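Local coordinates for protein cysteine protease-like VirA (Shigella flexneri, PDB 3EB8) that acts as a secreted virulence effector that promotes bacterial entry into epithelial cells and later spreading, although its role as a tubulin-cleaving protease is disputed, at residues Gln86-Lys91 / Thr121-Asn126; Lys320-Tyr325 / Gln348-Ile353. All coordinates share one frame; numbering follows the deposited sequence.

How the contacts relate
Both contacts belong to one mixed sheet, in which strand 348-356 is the neighbour of strand 121-123 on one flank and of strand 315-327 on the other. Contact 2 lies in the interior, with all of its touching residues buried or partly exposed, whereas contact 1 sits farther out and runs from buried strand residues into an exposed turn. Their centres are 8 Å apart, and they meet through a polar seam of glutamine, threonine and serine side chains. Contact 2 is a long, regular antiparallel pairing with a largely apolar face under helix 245-265; contact 1 is a short parallel pairing, extended by weak bonds between a serine hydroxyl and the turn that follows strand 86-87.

Contact 1. Residues Gln86-Lys91 / Thr121-Asn126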
ATOM      1  N   GLN A  86      -0.875   3.098  -7.982  1.00 52.05           N
ATOM      2  CA  GLN A  86      -0.979   4.526  -7.737  1.00 52.32           C
ATOM      3  C   GLN A  86      -1.089   5.281  -9.062  1.00 53.25           C
ATOM      4  O   GLN A  86      -0.142   5.337  -9.839  1.00 53.95           O
ATOM      5  CB  GLN A  86       0.216   5.012  -6.909  1.00 52.44           C
ATOM      6  CG  GLN A  86       0.416   4.255  -5.597  1.00 51.69           C
ATOM      7  CD  GLN A  86       1.638   4.744  -4.831  1.00 52.05           C
ATOM      8  OE1 GLN A  86       2.769   4.652  -5.318  1.00 52.81           O
ATOM      9  NE2 GLN A  86       1.414   5.289  -3.641  1.00 51.67           N
ATOM     10  N   PHE A  87      -2.261   5.839  -9.319  1.00 53.42           N
ATOM     11  CA  PHE A  87      -2.484   6.611 -10.530  1.00 54.47           C
ATOM     12  C   PHE A  87      -2.597   8.098 -10.225  1.00 55.11           C
ATOM     13  O   PHE A  87      -3.027   8.502  -9.146  1.00 54.67           O
ATOM     14  CB  PHE A  87      -3.751   6.153 -11.256  1.00 54.63           C
ATOM     15  CG  PHE A  87      -3.681   4.751 -11.767  1.00 54.32           C
ATOM     16  CD1 PHE A  87      -4.130   3.693 -10.995  1.00 53.50           C
ATOM     17  CD2 PHE A  87      -3.166   4.487 -13.027  1.00 55.02           C
ATOM     18  CE1 PHE A  87      -4.061   2.394 -11.472  1.00 53.42           C
ATOM     19  CE2 PHE A  87      -3.092   3.181 -13.512  1.00 54.87           C
ATOM     20  CZ  PHE A  87      -3.541   2.137 -12.737  1.00 54.09           C
ATOM     21  N   ASN A  88      -2.219   8.913 -11.196  1.00 56.30           N
ATOM     22  CA  ASN A  88      -2.465  10.327 -11.077  1.00 57.28           C
ATOM     23  C   ASN A  88      -3.908  10.645 -11.455  1.00 57.65           C
ATOM     24  O   ASN A  88      -4.194  10.976 -12.600  1.00 59.73           O
ATOM     25  CB  ASN A  88      -1.477  11.133 -11.914  1.00 58.60           C
ATOM     26  CG  ASN A  88      -1.198  12.474 -11.305  1.00 85.16           C
ATOM     27  OD1 ASN A  88      -1.656  13.502 -11.801  1.00 85.77           O
ATOM     28  ND2 ASN A  88      -0.477  12.473 -10.186  1.00 93.81           N
ATOM     29  N   LEU A  89      -4.817  10.521 -10.489  1.00 56.94           N
ATOM     30  CA  LEU A  89      -6.228  10.793 -10.733  1.00 57.52           C
ATOM     31  C   LEU A  89      -6.588  12.247 -10.413  1.00 58.60           C
ATOM     32  O   LEU A  89      -7.644  12.729 -10.810  1.00 59.61           O
ATOM     33  CB  LEU A  89      -7.114   9.831  -9.943  1.00 56.50           C
ATOM     34  CG  LEU A  89      -6.760   8.359 -10.106  1.00 55.54           C
ATOM     35  CD1 LEU A  89      -7.628   7.511  -9.212  1.00 54.76           C
ATOM     36  CD2 LEU A  89      -6.890   7.934 -11.553  1.00 56.25           C
ATOM     37  N   GLY A  90      -5.697  12.934  -9.701  1.00 67.33           N
ATOM     38  CA  GLY A  90      -5.891  14.327  -9.348  1.00 59.69           C
ATOM     39  C   GLY A  90      -7.084  14.589  -8.445  1.00 59.60           C
ATOM     40  O   GLY A  90      -7.586  15.699  -8.374  1.00 66.14           O
ATOM     41  N   LYS A  91      -7.524  13.564  -7.735  1.00 58.26           N
ATOM     42  CA  LYS A  91      -8.700  13.668  -6.903  1.00 58.26           C
ATOM     43  C   LYS A  91      -8.832  12.366  -6.140  1.00 56.72           C
ATOM     44  O   LYS A  91      -8.697  11.285  -6.725  1.00 57.08           O
ATOM     45  CB  LYS A  91      -9.940  13.883  -7.776  1.00 59.58           C
ATOM     46  CG  LYS A  91     -11.256  13.810  -7.018  1.00 69.97           C
ATOM     47  CD  LYS A  91     -12.431  13.931  -7.970  1.00 74.82           C
ATOM     48  CE  LYS A  91     -13.748  13.587  -7.293  1.00 89.37           C
ATOM     49  NZ  LYS A  91     -14.855  13.436  -8.298  1.00 99.18           N
ATOM     50  N   THR A 121      -5.320   3.846  -6.215  1.00 51.20           N
ATOM     51  CA  THR A 121      -5.359   5.077  -5.421  1.00 51.21           C
ATOM     52  C   THR A 121      -4.879   6.251  -6.274  1.00 51.99           C
ATOM     53  O   THR A 121      -4.349   6.041  -7.366  1.00 52.40           O
ATOM     54  CB  THR A 121      -4.470   4.951  -4.184  1.00 55.23           C
ATOM     55  OG1 THR A 121      -3.182   4.467  -4.591  1.00 50.76           O
ATOM     56  CG2 THR A 121      -5.083   3.967  -3.171  1.00 49.98           C
ATOM     57  N   SER A 122      -5.065   7.474  -5.781  1.00 52.33           N
ATOM     58  CA  SER A 122      -4.675   8.682  -6.518  1.00 53.32           C
ATOM     59  C   SER A 122      -3.461   9.371  -5.895  1.00 53.41           C
ATOM     60  O   SER A 122      -3.441   9.667  -4.698  1.00 53.01           O
ATOM     61  CB  SER A 122      -5.849   9.665  -6.595  1.00 54.11           C
ATOM     62  OG  SER A 122      -5.488  10.859  -7.271  1.00 55.27           O
ATOM     63  N   ILE A 123      -2.453   9.635  -6.715  1.00 54.09           N
ATOM     64  CA  ILE A 123      -1.208  10.202  -6.235  1.00 54.46           C
ATOM     65  C   ILE A 123      -1.403  11.656  -5.798  1.00 55.27           C
ATOM     66  O   ILE A 123      -2.004  12.449  -6.517  1.00 56.19           O
ATOM     67  CB  ILE A 123      -0.126  10.120  -7.330  1.00 55.29           C
ATOM     68  CG1 ILE A 123       0.220   8.663  -7.614  1.00 54.59           C
ATOM     69  CG2 ILE A 123       1.123  10.920  -6.954  1.00 56.17           C
ATOM     70  CD1 ILE A 123       0.897   8.454  -8.954  1.00 55.47           C
ATOM     71  N   ILE A 124      -0.905  11.983  -4.609  1.00 55.05           N
ATOM     72  CA  ILE A 124      -0.837  13.348  -4.119  1.00 55.98           C
ATOM     73  C   ILE A 124       0.472  13.949  -4.612  1.00 57.24           C
ATOM     74  O   ILE A 124       1.547  13.480  -4.245  1.00 57.66           O
ATOM     75  CB  ILE A 124      -0.845  13.375  -2.572  1.00 55.26           C
ATOM     76  CG1 ILE A 124      -2.035  12.573  -2.027  1.00 54.06           C
ATOM     77  CG2 ILE A 124      -0.869  14.784  -2.056  1.00 56.30           C
ATOM     78  CD1 ILE A 124      -3.348  12.912  -2.700  1.00 54.46           C
ATOM     79  N   PRO A 125       0.398  14.966  -5.480  1.00 63.13           N
ATOM     80  CA  PRO A 125       1.631  15.554  -6.019  1.00 71.44           C
ATOM     81  C   PRO A 125       2.535  16.130  -4.924  1.00 78.00           C
ATOM     82  O   PRO A 125       2.086  16.921  -4.089  1.00 79.32           O
ATOM     83  CB  PRO A 125       1.121  16.675  -6.935  1.00 68.08           C
ATOM     84  CG  PRO A 125      -0.270  16.279  -7.288  1.00 71.03           C
ATOM     85  CD  PRO A 125      -0.808  15.573  -6.066  1.00 66.92           C
ATOM     86  N   ASN A 126       3.800  15.716  -4.943  1.00 83.96           N
ATOM     87  CA  ASN A 126       4.783  16.117  -3.943  1.00107.49           C
ATOM     88  C   ASN A 126       5.905  16.957  -4.536  1.00104.70           C
ATOM     89  O   ASN A 126       7.043  16.491  -4.641  1.00107.09           O
ATOM     90  CB  ASN A 126       5.400  14.879  -3.274  1.00119.35           C
ATOM     91  CG  ASN A 126       4.477  14.242  -2.244  1.00111.84           C
ATOM     92  OD1 ASN A 126       3.601  14.907  -1.687  1.00 96.72           O
ATOM     93  ND2 ASN A 126       4.680  12.946  -1.981  1.00106.78           N
TER
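The F87 ring meets T121 at its edge, where T121 O lies near the ring plane, and F36 and A37 of strand 35-41 supply packing for this large apolar side chain. The N88 side chain crosses that of I123 at about a right angle, ND2 lying 3.7 Å from I123 CB. The Q86 amide is carried past T121 by an extended chain (chi2 178°), the two side chains lying side by side with Q86 CG 3.7 Å from T121 OG1. Its ends are used farther into the sheet: OE1 is hydrogen-bonded to S324 OG, while NE2 reaches S350 OG and Q348 O. An amide, donor and acceptor in one group, suits this buried polar place, and T121 adds its hydroxyl by bonding S350 OG.

Two backbone bonds join the strands, F87 N to T121 O (2.9 Å) and I123 N to F87 O (2.7 Å). F87 O also takes the CA-H of S122 and a weak bond from L89 N, which closes an inverse gamma turn centred on N88. Beyond it, S122 OG, placed anti to the backbone N (chi1 178°), faces the turning chain: it weakly accepts L89 N at 3.3 Å and weakly donates to K91 O at 3.3 Å. The small serine side chain leaves S122 OG and CB close beside L89 CB, and G90 readily adopts the positive phi of the bend. I123 lays CG1 against Q86 CB at 3.7 Å, an apolar branch on the aliphatic part of the glutamine. This is a short parallel pair at an edge of the mixed sheet, with 86-87 the edge strand and 121-123 joining it to strand 348-356; strand 94-97 and helix 110-118 separate the partners in the chain.

Contact 2. Residues Lys320-Tyr325 / Gln348-Ile353; sequences KIETSY and QVSFAI
Backbone bonding runs through three hydrogen-bonded pairs, K320 with A352, E322 with S350 and S324 with Q348. Five of the six bonds measure 2.9 Å, as between E322 N and S350 O or Q348 N and S324 O; K320 N to A352 O, bent to 127°, is weak. At the non-hydrogen-bonded pairs between them, CA-H groups approach carbonyl oxygens, as F351 CA does K320 O at 3.2 Å.

The face of I321, T323, V349 and F351 is largely apolar. I321 CG1 lies over one face of the F351 ring, 4.0 Å from its centroid, in a CH-pi contact offset toward the rim; I321 CD1 also approaches F351 CE2 at 3.7 Å. V349 CG2 touches both T323 branches at 4.0 Å. Beta-branched residues suit the extended backbone, and helix 245-265 packs here through V247, Y251 and I254.

The other face is mainly polar, with A352 beside K320. S350 OG, hydrogen-bonded to T121 OG1 of strand 121-123, sits 3.5 Å from E322 CB, and E322 OE2 turns to S303 OG; the extended K320 chain carries NZ to A116 O and C119 O near the end of helix 110-118. Such regular antiparallel pairing, its largely apolar face packed on a helix, is characteristic of a central sheet in an alpha-beta domain.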
ATOM      1  N   LYS A 320      -7.657   4.368   2.475  1.00 46.08           N
ATOM      2  CA  LYS A 320      -6.406   3.745   2.098  1.00 45.86           C
ATOM      3  C   LYS A 320      -5.338   4.801   1.797  1.00 51.59           C
ATOM      4  O   LYS A 320      -5.495   5.638   0.911  1.00 46.61           O
ATOM      5  CB  LYS A 320      -6.599   2.833   0.901  1.00 45.97           C
ATOM      6  CG  LYS A 320      -5.359   2.076   0.483  1.00 45.77           C
ATOM      7  CD  LYS A 320      -5.706   1.239  -0.719  1.00 49.33           C
ATOM      8  CE  LYS A 320      -4.542   0.464  -1.251  1.00 45.94           C
ATOM      9  NZ  LYS A 320      -5.070  -0.545  -2.236  1.00 46.30           N
ATOM     10  N   ILE A 321      -4.256   4.767   2.556  1.00 45.85           N
ATOM     11  CA  ILE A 321      -3.130   5.633   2.292  1.00 46.14           C
ATOM     12  C   ILE A 321      -1.987   4.716   1.969  1.00 45.78           C
ATOM     13  O   ILE A 321      -1.558   3.947   2.820  1.00 45.32           O
ATOM     14  CB  ILE A 321      -2.764   6.469   3.529  1.00 48.37           C
ATOM     15  CG1 ILE A 321      -3.957   7.297   3.985  1.00 46.62           C
ATOM     16  CG2 ILE A 321      -1.577   7.354   3.248  1.00 46.69           C
ATOM     17  CD1 ILE A 321      -3.661   8.134   5.192  1.00 62.37           C
ATOM     18  N   GLU A 322      -1.506   4.772   0.736  1.00 46.03           N
ATOM     19  CA  GLU A 322      -0.415   3.921   0.321  1.00 45.74           C
ATOM     20  C   GLU A 322       0.864   4.714   0.047  1.00 53.14           C
ATOM     21  O   GLU A 322       0.831   5.768  -0.599  1.00 47.81           O
ATOM     22  CB  GLU A 322      -0.814   3.145  -0.926  1.00 45.85           C
ATOM     23  CG  GLU A 322       0.326   2.470  -1.656  1.00 45.76           C
ATOM     24  CD  GLU A 322      -0.173   1.676  -2.843  1.00 52.07           C
ATOM     25  OE1 GLU A 322      -1.368   1.798  -3.174  1.00 55.66           O
ATOM     26  OE2 GLU A 322       0.608   0.918  -3.447  1.00 52.51           O
ATOM     27  N   THR A 323       1.987   4.205   0.549  1.00 45.64           N
ATOM     28  CA  THR A 323       3.286   4.746   0.219  1.00 45.87           C
ATOM     29  C   THR A 323       4.137   3.674  -0.429  1.00 48.71           C
ATOM     30  O   THR A 323       4.246   2.564   0.089  1.00 49.64           O
ATOM     31  CB  THR A 323       4.027   5.217   1.449  1.00 57.86           C
ATOM     32  OG1 THR A 323       3.131   5.951   2.287  1.00 54.93           O
ATOM     33  CG2 THR A 323       5.232   6.088   1.049  1.00 46.33           C
ATOM     34  N   SER A 324       4.740   4.020  -1.563  1.00 45.93           N
ATOM     35  CA  SER A 324       5.650   3.138  -2.268  1.00 48.84           C
ATOM     36  C   SER A 324       7.024   3.801  -2.434  1.00 52.87           C
ATOM     37  O   SER A 324       7.121   5.023  -2.603  1.00 46.57           O
ATOM     38  CB  SER A 324       5.091   2.821  -3.642  1.00 46.04           C
ATOM     39  OG  SER A 324       5.087   4.003  -4.411  1.00 57.88           O
ATOM     40  N   TYR A 325       8.065   2.974  -2.427  1.00 45.58           N
ATOM     41  CA  TYR A 325       9.434   3.421  -2.544  1.00 45.76           C
ATOM     42  C   TYR A 325      10.393   2.258  -2.810  1.00 47.78           C
ATOM     43  O   TYR A 325      10.046   1.076  -2.649  1.00 46.43           O
ATOM     44  CB  TYR A 325       9.862   4.119  -1.264  1.00 45.77           C
ATOM     45  CG  TYR A 325       9.576   3.317  -0.031  1.00 45.14           C
ATOM     46  CD1 TYR A 325      10.525   2.486   0.519  1.00 44.66           C
ATOM     47  CD2 TYR A 325       8.345   3.391   0.584  1.00 45.07           C
ATOM     48  CE1 TYR A 325      10.248   1.759   1.659  1.00 44.18           C
ATOM     49  CE2 TYR A 325       8.055   2.668   1.711  1.00 44.58           C
ATOM     50  CZ  TYR A 325       8.997   1.858   2.252  1.00 46.65           C
ATOM     51  OH  TYR A 325       8.686   1.154   3.396  1.00 43.75           O
ATOM     52  N   GLN A 348       6.357   7.786  -2.899  1.00 48.19           N
ATOM     53  CA  GLN A 348       5.124   8.230  -3.522  1.00 55.08           C
ATOM     54  C   GLN A 348       3.921   7.864  -2.664  1.00 48.16           C
ATOM     55  O   GLN A 348       3.773   6.721  -2.205  1.00 47.40           O
ATOM     56  CB  GLN A 348       4.971   7.651  -4.908  1.00 48.68           C
ATOM     57  CG  GLN A 348       3.822   8.246  -5.670  1.00 62.73           C
ATOM     58  CD  GLN A 348       3.740   7.668  -7.058  1.00 77.06           C
ATOM     59  OE1 GLN A 348       3.271   6.536  -7.240  1.00 76.93           O
ATOM     60  NE2 GLN A 348       4.214   8.431  -8.055  1.00 61.98           N
ATOM     61  N   VAL A 349       3.070   8.853  -2.461  1.00 48.72           N
ATOM     62  CA  VAL A 349       1.940   8.729  -1.559  1.00 49.25           C
ATOM     63  C   VAL A 349       0.654   8.868  -2.349  1.00 50.32           C
ATOM     64  O   VAL A 349       0.544   9.731  -3.229  1.00 61.17           O
ATOM     65  CB  VAL A 349       2.032   9.782  -0.429  1.00 55.29           C
ATOM     66  CG1 VAL A 349       0.757   9.826   0.393  1.00 48.66           C
ATOM     67  CG2 VAL A 349       3.230   9.473   0.455  1.00 48.48           C
ATOM     68  N   SER A 350      -0.305   7.990  -2.059  1.00 51.52           N
ATOM     69  CA  SER A 350      -1.582   7.989  -2.766  1.00 55.84           C
ATOM     70  C   SER A 350      -2.717   7.697  -1.794  1.00 60.89           C
ATOM     71  O   SER A 350      -2.491   7.087  -0.761  1.00 47.42           O
ATOM     72  CB  SER A 350      -1.568   6.946  -3.867  1.00 48.21           C
ATOM     73  OG  SER A 350      -1.376   5.660  -3.306  1.00 57.58           O
ATOM     74  N   PHE A 351      -3.932   8.125  -2.141  1.00 48.38           N
ATOM     75  CA  PHE A 351      -5.100   7.991  -1.275  1.00 48.13           C
ATOM     76  C   PHE A 351      -6.283   7.354  -1.986  1.00 48.13           C
ATOM     77  O   PHE A 351      -6.457   7.516  -3.181  1.00 48.60           O
ATOM     78  CB  PHE A 351      -5.578   9.361  -0.802  1.00 48.73           C
ATOM     79  CG  PHE A 351      -4.838   9.896   0.368  1.00 55.12           C
ATOM     80  CD1 PHE A 351      -3.492  10.219   0.266  1.00 62.81           C
ATOM     81  CD2 PHE A 351      -5.493  10.119   1.571  1.00 51.65           C
ATOM     82  CE1 PHE A 351      -2.808  10.728   1.342  1.00 49.03           C
ATOM     83  CE2 PHE A 351      -4.813  10.644   2.658  1.00 60.90           C
ATOM     84  CZ  PHE A 351      -3.468  10.950   2.546  1.00 58.72           C
ATOM     85  N   ALA A 352      -7.122   6.673  -1.225  1.00 47.71           N
ATOM     86  CA  ALA A 352      -8.451   6.345  -1.689  1.00 47.87           C
ATOM     87  C   ALA A 352      -9.397   6.220  -0.504  1.00 47.58           C
ATOM     88  O   ALA A 352      -8.995   5.868   0.605  1.00 47.11           O
ATOM     89  CB  ALA A 352      -8.457   5.044  -2.536  1.00 47.75           C
ATOM     90  N   ILE A 353     -10.664   6.514  -0.753  1.00 47.89           N
ATOM     91  CA  ILE A 353     -11.709   6.225   0.201  1.00 47.66           C
ATOM     92  C   ILE A 353     -12.524   5.028  -0.285  1.00 53.00           C
ATOM     93  O   ILE A 353     -12.904   4.944  -1.458  1.00 48.03           O
ATOM     94  CB  ILE A 353     -12.602   7.452   0.460  1.00 48.09           C
ATOM     95  CG1 ILE A 353     -11.823   8.502   1.259  1.00 52.58           C
ATOM     96  CG2 ILE A 353     -13.826   7.070   1.272  1.00 47.89           C
ATOM     97  CD1 ILE A 353     -12.578   9.799   1.450  1.00 57.43           C
TER